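Local coordinates for protein papillomavirus transcription factor E2 (Human papillomavirus type 18, PDB 1QQH) that probably regulates viral transcription through its activation domain, of which this chain is a large fragment, at residues A[58-63]-A[121-126]; A[64-69]-A[112-117]; A[74-77]-A[81-84]. The protein carries 1 engineered substitution. All blocks are in the same frame, centred on the assembly; numbering follows the deposited sequence.

Contact 1: A[58-63]-A[121-126]; sequences GNKDNC and EVHFGN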
loop_
_atom_site.group_PDB
_atom_site.type_symbol
_atom_site.label_atom_id
_atom_site.label_comp_id
_atom_site.label_asym_id
_atom_site.label_seq_id
_atom_site.Cartn_x
_atom_site.Cartn_y
_atom_site.Cartn_z
ATOM N N GLY A 58 11.006 -8.448 40.378
ATOM C CA GLY A 58 10.843 -7.121 40.947
ATOM C C GLY A 58 11.982 -6.205 40.545
ATOM O O GLY A 58 12.648 -5.620 41.403
ATOM N N ASN A 59 12.201 -6.062 39.240
ATOM C CA ASN A 59 13.294 -5.229 38.755
ATOM C C ASN A 59 12.936 -4.369 37.548
ATOM O O ASN A 59 12.453 -4.877 36.537
ATOM C CB ASN A 59 14.493 -6.122 38.418
ATOM C CG ASN A 59 15.655 -5.348 37.836
ATOM O OD1 ASN A 59 16.120 -4.365 38.416
ATOM N ND2 ASN A 59 16.139 -5.793 36.685
ATOM N N LYS A 60 13.179 -3.064 37.662
ATOM C CA LYS A 60 12.900 -2.133 36.573
ATOM C C LYS A 60 13.829 -2.420 35.397
ATOM O O LYS A 60 13.495 -2.137 34.247
ATOM C CB LYS A 60 13.075 -0.684 37.036
ATOM C CG LYS A 60 12.087 -0.248 38.112
ATOM C CD LYS A 60 10.642 -0.411 37.652
ATOM C CE LYS A 60 9.658 -0.040 38.756
ATOM N NZ LYS A 60 8.242 -0.220 38.332
ATOM N N ASP A 61 15.004 -2.968 35.688
ATOM C CA ASP A 61 15.942 -3.327 34.634
ATOM C C ASP A 61 15.378 -4.626 34.077
ATOM O O ASP A 61 14.439 -5.180 34.651
ATOM C CB ASP A 61 17.343 -3.571 35.206
ATOM C CG ASP A 61 17.915 -2.345 35.903
ATOM O OD1 ASP A 61 18.100 -1.305 35.231
ATOM O OD2 ASP A 61 18.180 -2.425 37.125
ATOM N N ASN A 62 15.935 -5.120 32.975
ATOM C CA ASN A 62 15.431 -6.362 32.392
ATOM C C ASN A 62 14.004 -6.098 31.888
ATOM O O ASN A 62 13.168 -6.998 31.835
ATOM C CB ASN A 62 15.457 -7.469 33.465
ATOM C CG ASN A 62 14.793 -8.761 33.013
ATOM O OD1 ASN A 62 14.954 -9.193 31.872
ATOM N ND2 ASN A 62 14.057 -9.392 33.921
ATOM N N CYS A 63 13.748 -4.849 31.508
ATOM C CA CYS A 63 12.438 -4.425 31.019
ATOM C C CYS A 63 12.169 -4.701 29.536
ATOM O O CYS A 63 12.735 -4.044 28.664
ATOM C CB CYS A 63 12.260 -2.929 31.287
ATOM S SG CYS A 63 10.809 -2.182 30.494
ATOM N N GLU A 121 5.380 -7.463 35.868
ATOM C CA GLU A 121 4.507 -6.309 36.003
ATOM C C GLU A 121 4.316 -5.677 34.627
ATOM O O GLU A 121 5.283 -5.474 33.897
ATOM C CB GLU A 121 5.160 -5.309 36.954
ATOM C CG GLU A 121 4.201 -4.490 37.791
ATOM C CD GLU A 121 4.932 -3.603 38.787
ATOM O OE1 GLU A 121 5.610 -2.640 38.352
ATOM O OE2 GLU A 121 4.838 -3.877 40.002
ATOM N N VAL A 122 3.074 -5.367 34.275
ATOM C CA VAL A 122 2.782 -4.769 32.974
ATOM C C VAL A 122 2.433 -3.287 33.066
ATOM O O VAL A 122 1.573 -2.885 33.855
ATOM C CB VAL A 122 1.604 -5.492 32.277
ATOM C CG1 VAL A 122 1.423 -4.945 30.882
ATOM C CG2 VAL A 122 1.855 -6.991 32.234
ATOM N N HIS A 123 3.105 -2.479 32.255
ATOM C CA HIS A 123 2.856 -1.048 32.221
ATOM C C HIS A 123 2.442 -0.628 30.817
ATOM O O HIS A 123 3.086 -0.984 29.833
ATOM C CB HIS A 123 4.107 -0.263 32.626
ATOM C CG HIS A 123 4.498 -0.434 34.061
ATOM N ND1 HIS A 123 5.396 0.402 34.687
ATOM C CD2 HIS A 123 4.123 -1.346 34.987
ATOM C CE1 HIS A 123 5.557 0.013 35.939
ATOM N NE2 HIS A 123 4.795 -1.045 36.148
ATOM N N PHE A 124 1.353 0.124 30.726
ATOM C CA PHE A 124 0.882 0.600 29.439
ATOM C C PHE A 124 0.760 2.107 29.554
ATOM O O PHE A 124 -0.214 2.624 30.107
ATOM C CB PHE A 124 -0.478 -0.005 29.093
ATOM C CG PHE A 124 -0.889 0.205 27.660
ATOM C CD1 PHE A 124 -2.196 -0.045 27.255
ATOM C CD2 PHE A 124 0.030 0.641 26.711
ATOM C CE1 PHE A 124 -2.582 0.135 25.928
ATOM C CE2 PHE A 124 -0.347 0.826 25.380
ATOM C CZ PHE A 124 -1.655 0.573 24.990
ATOM N N GLY A 125 1.759 2.811 29.032
ATOM C CA GLY A 125 1.747 4.255 29.111
ATOM C C GLY A 125 1.935 4.672 30.554
ATOM O O GLY A 125 2.949 4.348 31.175
ATOM N N ASN A 126 0.944 5.369 31.098
ATOM C CA ASN A 126 1.006 5.845 32.474
ATOM C C ASN A 126 0.167 4.972 33.414
ATOM O O ASN A 126 -0.134 5.364 34.542
ATOM C CB ASN A 126 0.511 7.295 32.523
ATOM C CG ASN A 126 0.880 8.000 33.816
ATOM O OD1 ASN A 126 0.491 9.149 34.039
ATOM N ND2 ASN A 126 1.641 7.320 34.672
#

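Contact 2: A[64-69]-A[112-117]; sequences MTYVAW and EKYGNT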
loop_
_atom_site.group_PDB
_atom_site.type_symbol
_atom_site.label_atom_id
_atom_site.label_comp_id
_atom_site.label_asym_id
_atom_site.label_seq_id
_atom_site.Cartn_x
_atom_site.Cartn_y
_atom_site.Cartn_z
ATOM N N MET A 64 11.292 -5.661 29.257
ATOM C CA MET A 64 10.936 -5.991 27.882
ATOM C C MET A 64 9.842 -5.075 27.343
ATOM O O MET A 64 8.937 -4.663 28.073
ATOM C CB MET A 64 10.467 -7.443 27.777
ATOM C CG MET A 64 11.596 -8.444 27.587
ATOM S SD MET A 64 12.461 -8.196 26.011
ATOM C CE MET A 64 11.793 -9.574 25.021
ATOM N N THR A 65 9.934 -4.759 26.058
ATOM C CA THR A 65 8.955 -3.904 25.411
ATOM C C THR A 65 8.206 -4.666 24.331
ATOM O O THR A 65 8.781 -5.513 23.648
ATOM C CB THR A 65 9.621 -2.671 24.775
ATOM O OG1 THR A 65 10.082 -1.793 25.809
ATOM C CG2 THR A 65 8.630 -1.918 23.910
ATOM N N TYR A 66 6.912 -4.380 24.205
ATOM C CA TYR A 66 6.073 -5.003 23.191
ATOM C C TYR A 66 5.191 -3.954 22.556
ATOM O O TYR A 66 4.962 -2.887 23.129
ATOM C CB TYR A 66 5.189 -6.094 23.776
ATOM C CG TYR A 66 5.959 -7.132 24.523
ATOM C CD1 TYR A 66 6.293 -6.940 25.865
ATOM C CD2 TYR A 66 6.415 -8.280 23.884
ATOM C CE1 TYR A 66 7.056 -7.851 26.542
ATOM C CE2 TYR A 66 7.190 -9.209 24.566
ATOM C CZ TYR A 66 7.505 -8.977 25.893
ATOM O OH TYR A 66 8.291 -9.854 26.578
ATOM N N VAL A 67 4.684 -4.261 21.370
ATOM C CA VAL A 67 3.836 -3.318 20.668
ATOM C C VAL A 67 2.386 -3.749 20.672
ATOM O O VAL A 67 2.050 -4.854 20.242
ATOM C CB VAL A 67 4.287 -3.130 19.198
ATOM C CG1 VAL A 67 3.325 -2.184 18.470
ATOM C CG2 VAL A 67 5.699 -2.573 19.154
ATOM N N ALA A 68 1.533 -2.864 21.176
ATOM C CA ALA A 68 0.094 -3.101 21.214
ATOM C C ALA A 68 -0.479 -2.212 20.114
ATOM O O ALA A 68 -0.374 -0.989 20.179
ATOM C CB ALA A 68 -0.468 -2.697 22.561
ATOM N N TRP A 69 -1.078 -2.826 19.107
ATOM C CA TRP A 69 -1.636 -2.079 17.986
ATOM C C TRP A 69 -2.995 -1.439 18.267
ATOM O O TRP A 69 -3.931 -2.113 18.686
ATOM C CB TRP A 69 -1.726 -3.006 16.780
ATOM C CG TRP A 69 -0.407 -3.668 16.474
ATOM C CD1 TRP A 69 -0.020 -4.937 16.808
ATOM C CD2 TRP A 69 0.711 -3.073 15.800
ATOM N NE1 TRP A 69 1.264 -5.165 16.382
ATOM C CE2 TRP A 69 1.737 -4.038 15.762
ATOM C CE3 TRP A 69 0.941 -1.816 15.222
ATOM C CZ2 TRP A 69 2.978 -3.786 15.175
ATOM C CZ3 TRP A 69 2.177 -1.565 14.634
ATOM C CH2 TRP A 69 3.180 -2.549 14.616
ATOM N N GLU A 112 9.151 -16.929 31.193
ATOM C CA GLU A 112 9.940 -18.144 31.238
ATOM C C GLU A 112 11.248 -17.914 30.484
ATOM O O GLU A 112 12.210 -18.660 30.653
ATOM C CB GLU A 112 9.154 -19.301 30.617
ATOM C CG GLU A 112 7.810 -19.519 31.288
ATOM C CD GLU A 112 7.008 -20.642 30.666
ATOM O OE1 GLU A 112 6.951 -20.731 29.422
ATOM O OE2 GLU A 112 6.421 -21.434 31.430
ATOM N N LYS A 113 11.280 -16.867 29.666
ATOM C CA LYS A 113 12.472 -16.531 28.902
ATOM C C LYS A 113 13.379 -15.607 29.704
ATOM O O LYS A 113 14.599 -15.644 29.556
ATOM C CB LYS A 113 12.100 -15.838 27.596
ATOM C CG LYS A 113 11.223 -16.644 26.668
ATOM C CD LYS A 113 11.015 -15.883 25.372
ATOM C CE LYS A 113 10.014 -16.571 24.467
ATOM N NZ LYS A 113 9.887 -15.841 23.185
ATOM N N TYR A 114 12.779 -14.764 30.539
ATOM C CA TYR A 114 13.544 -13.833 31.364
ATOM C C TYR A 114 12.795 -13.557 32.654
ATOM O O TYR A 114 11.770 -12.889 32.637
ATOM C CB TYR A 114 13.762 -12.506 30.633
ATOM C CG TYR A 114 13.437 -12.514 29.157
ATOM C CD1 TYR A 114 12.130 -12.363 28.707
ATOM C CD2 TYR A 114 14.445 -12.647 28.205
ATOM C CE1 TYR A 114 11.836 -12.341 27.338
ATOM C CE2 TYR A 114 14.166 -12.629 26.838
ATOM C CZ TYR A 114 12.862 -12.476 26.411
ATOM O OH TYR A 114 12.594 -12.457 25.059
ATOM N N GLY A 115 13.298 -14.063 33.771
ATOM C CA GLY A 115 12.618 -13.832 35.032
ATOM C C GLY A 115 12.305 -15.121 35.764
ATOM O O GLY A 115 11.230 -15.705 35.608
ATOM N N ASN A 116 13.256 -15.550 36.583
ATOM C CA ASN A 116 13.139 -16.781 37.357
ATOM C C ASN A 116 12.027 -16.724 38.396
ATOM O O ASN A 116 11.507 -17.759 38.813
ATOM C CB ASN A 116 14.465 -17.056 38.058
ATOM C CG ASN A 116 15.610 -16.272 37.452
ATOM O OD1 ASN A 116 16.000 -16.504 36.306
ATOM N ND2 ASN A 116 16.144 -15.322 38.214
ATOM N N THR A 117 11.667 -15.516 38.817
ATOM C CA THR A 117 10.629 -15.348 39.824
ATOM C C THR A 117 9.240 -15.752 39.332
ATOM O O THR A 117 8.337 -15.988 40.136
ATOM C CB THR A 117 10.580 -13.895 40.322
ATOM O OG1 THR A 117 11.913 -13.453 40.609
ATOM C CG2 THR A 117 9.736 -13.786 41.595
#

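Contact 3: A[74-77]-A[81-84]; sequences YMTD and WDKT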
loop_
_atom_site.group_PDB
_atom_site.type_symbol
_atom_site.label_atom_id
_atom_site.label_comp_id
_atom_site.label_asym_id
_atom_site.label_seq_id
_atom_site.Cartn_x
_atom_site.Cartn_y
_atom_site.Cartn_z
ATOM N N TYR A 74 -8.364 -8.171 11.123
ATOM C CA TYR A 74 -8.336 -9.603 10.891
ATOM C C TYR A 74 -9.450 -9.945 9.921
ATOM O O TYR A 74 -10.375 -9.158 9.719
ATOM C CB TYR A 74 -8.526 -10.353 12.211
ATOM C CG TYR A 74 -9.869 -10.135 12.867
ATOM C CD1 TYR A 74 -10.933 -11.002 12.617
ATOM C CD2 TYR A 74 -10.074 -9.075 13.759
ATOM C CE1 TYR A 74 -12.166 -10.832 13.241
ATOM C CE2 TYR A 74 -11.311 -8.892 14.392
ATOM C CZ TYR A 74 -12.352 -9.778 14.130
ATOM O OH TYR A 74 -13.568 -9.638 14.765
ATOM N N MET A 75 -9.354 -11.118 9.313
ATOM C CA MET A 75 -10.364 -11.552 8.366
ATOM C C MET A 75 -11.178 -12.712 8.952
ATOM O O MET A 75 -10.619 -13.682 9.462
ATOM C CB MET A 75 -9.693 -11.974 7.057
ATOM C CG MET A 75 -10.666 -12.366 5.955
ATOM S SD MET A 75 -9.821 -12.930 4.448
ATOM C CE MET A 75 -10.134 -11.539 3.333
ATOM N N THR A 76 -12.503 -12.594 8.896
ATOM C CA THR A 76 -13.372 -13.644 9.414
ATOM C C THR A 76 -13.273 -14.866 8.508
ATOM O O THR A 76 -12.693 -14.804 7.420
ATOM C CB THR A 76 -14.849 -13.193 9.459
ATOM O OG1 THR A 76 -15.355 -13.057 8.126
ATOM C CG2 THR A 76 -14.975 -11.860 10.174
ATOM N N ASP A 77 -13.834 -15.979 8.960
ATOM C CA ASP A 77 -13.816 -17.206 8.175
ATOM C C ASP A 77 -14.455 -16.876 6.826
ATOM O O ASP A 77 -13.949 -17.255 5.770
ATOM C CB ASP A 77 -14.620 -18.285 8.896
ATOM C CG ASP A 77 -14.365 -18.292 10.397
ATOM O OD1 ASP A 77 -13.213 -18.555 10.811
ATOM O OD2 ASP A 77 -15.319 -18.025 11.162
ATOM N N TRP A 81 -13.218 -8.483 6.362
ATOM C CA TRP A 81 -12.276 -7.818 7.253
ATOM C C TRP A 81 -12.935 -7.027 8.371
ATOM O O TRP A 81 -13.779 -6.169 8.126
ATOM C CB TRP A 81 -11.352 -6.883 6.457
ATOM C CG TRP A 81 -10.409 -7.612 5.573
ATOM C CD1 TRP A 81 -10.629 -8.002 4.287
ATOM C CD2 TRP A 81 -9.122 -8.128 5.936
ATOM N NE1 TRP A 81 -9.563 -8.735 3.826
ATOM C CE2 TRP A 81 -8.624 -8.829 4.818
ATOM C CE3 TRP A 81 -8.345 -8.069 7.102
ATOM C CZ2 TRP A 81 -7.382 -9.471 4.828
ATOM C CZ3 TRP A 81 -7.114 -8.706 7.115
ATOM C CH2 TRP A 81 -6.644 -9.400 5.982
ATOM N N ASP A 82 -12.549 -7.329 9.604
ATOM C CA ASP A 82 -13.067 -6.614 10.761
ATOM C C ASP A 82 -11.916 -5.852 11.394
ATOM O O ASP A 82 -10.755 -6.207 11.219
ATOM C CB ASP A 82 -13.682 -7.571 11.784
ATOM C CG ASP A 82 -15.016 -8.123 11.331
ATOM O OD1 ASP A 82 -15.847 -7.334 10.819
ATOM O OD2 ASP A 82 -15.239 -9.342 11.493
ATOM N N LYS A 83 -12.254 -4.805 12.130
ATOM C CA LYS A 83 -11.269 -3.957 12.780
ATOM C C LYS A 83 -11.555 -3.904 14.284
ATOM O O LYS A 83 -12.693 -3.681 14.701
ATOM C CB LYS A 83 -11.351 -2.560 12.155
ATOM C CG LYS A 83 -10.564 -1.472 12.832
ATOM C CD LYS A 83 -10.838 -0.148 12.139
ATOM C CE LYS A 83 -10.223 1.019 12.878
ATOM N NZ LYS A 83 -10.508 2.296 12.177
ATOM N N THR A 84 -10.527 -4.132 15.092
ATOM C CA THR A 84 -10.692 -4.103 16.537
ATOM C C THR A 84 -9.437 -3.608 17.246
ATOM O O THR A 84 -8.390 -3.409 16.629
ATOM C CB THR A 84 -11.069 -5.492 17.090
ATOM O OG1 THR A 84 -11.395 -5.373 18.480
ATOM C CG2 THR A 84 -9.916 -6.469 16.924
#

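Contact 1: A[58-63]-A[121-126]
Lys60 reaches from the 58-63 loop to Glu121 and His123, the two residues of 121-126 that it touches. Its CB, CG, CD and CE stay more than 4.2 Å from 121-126; after the bend at chi2 (-58°) the extended end carries NZ alone into contact. Lys60 NZ stands 3.6 Å from Glu121 OE1, a long salt bridge, and lies equally far, 3.6 Å, from His123 CE1. Its approach to the imidazole is oblique, and the lysine chain runs at about a right angle to the histidine side chain. Glu121 and His123 are two apart on a strand, which puts both side chains on the same face, and they are hydrogen-bonded to each other: His123 NE2 donates to Glu121 OE1 over 2.8 Å, with an N-H...O angle of 147°. The donor meets the anti side of the carboxylate, 31° out of its plane. OE1 therefore serves both partners, and if the histidine is charged, the shared carboxylate would offset the closeness of Lys60 NZ and His123 NE2, 4.2 Å apart. Tyr55 completes the cluster, taking the lysine in a cation-pi contact and meeting the His123 ring. The arrangement follows the sheet: 58-63 leads from strand 45-56 into strand 63-75, while strand 120-124 pairs with the other edge of 45-56, so Lys60 links the loop to strand 120-124, at the surface and past Tyr55 of the strand between.

Contact 2: A[64-69]-A[112-117]
Met64 and Tyr114 carry nearly all of this contact, and no hydrogen bond joins the two segments. The apolar part is made by the CG methylene and the terminal CE methyl of the methionine: Met64 CG lies 3.9 Å from Tyr114 CE1, and Met64 CE packs 3.4 Å from Tyr114 CZ. CE also lies close to the phenol oxygen, at a separation short enough to be doubtful. Bends at chi2 and chi3 (-64° and -104°) curl the chain back so that CG and CE both meet the ring. The sulfur supplies a Met-aromatic contact, Met64 SD being 4.7 Å from the centroid of the Tyr114 ring in an oblique position, 26° from the normal. Met64 starts this segment of strand 63-75 in the antiparallel sheet, whereas Tyr114 belongs to the loop that follows helix 107-111; the pair is thus where that loop packs against the first residues of the strand. The preceding residue covers the other face of the Tyr114 ring: Lys113 CB lies 3.4 Å above the plane and over its centre, opposite the methionine. A looser touch comes from Tyr66, whose OH approaches the ring obliquely, 4.4 Å from Tyr114 CE1. The Tyr66 ring also meets Phe107 of the helix.

Contact 3: A[74-77]-A[81-84]
Tyr74 O accepts one hydrogen bond, from Asp82 N (2.8 Å, N-H...O angle 165°), and a weaker CA-H...O contact from Trp81 CA at 3.4 Å. The return bond, from Tyr74 N to Asp82 O, is longer at 3.1 Å. Together they define Tyr74 and Asp82 as an antiparallel hydrogen-bonded pair, and Met75 and Trp81 form the adjacent non-hydrogen-bonded pair of the same beta hairpin. On the Met75-Trp81 face, Met75 CB sits squarely over the indole, 3.9 Å from the centroid of the six-membered ring and 3° off its normal. Met75 SD makes an oblique Met-aromatic contact with the five-membered ring. On the Tyr74-Asp82 face, chi1 of 64° sets the Tyr74 ring between its own N and carbonyl carbon, where Asp82 CB lies over one face, 3.9 Å from the ring centroid. Thr84 CG2 meets the ring edge, 3.8 Å from Tyr74 CE2, while Tyr74 OH is hydrogen-bonded to Glu98 N. Asp82 thus gives the tyrosine ring its methylene, and its OD1 comes close to Asp141 OD1, a proximity that could raise the proton affinity of one of these carboxylates, though Lys83 N, hydrogen-bonded to Asp141 OD1, would partly offset this.

How the contacts relate
From the N terminus the chain passes helix 3-19 and strand 45-56 before reaching 58-63, where the longest of the three loops opens; contact 1 shuts it only at 121-126, joining the loop between strands 45-56 and 63-75 to strand 120-124. Contact 2 starts directly afterwards and closes at 112-117, within contact 1, tying strand 63-75 to the loop after helix 107-111. Contact 3, with three residues between its segments, closes a short hairpin turn within both. All three nest and none cross. Contacts 1 and 2 adjoin, and Asn62 packs on Tyr114 between them. Contact 3, its centre about 27 Å from that of contact 2, joins the far end of strand 63-75 to strand 81-89.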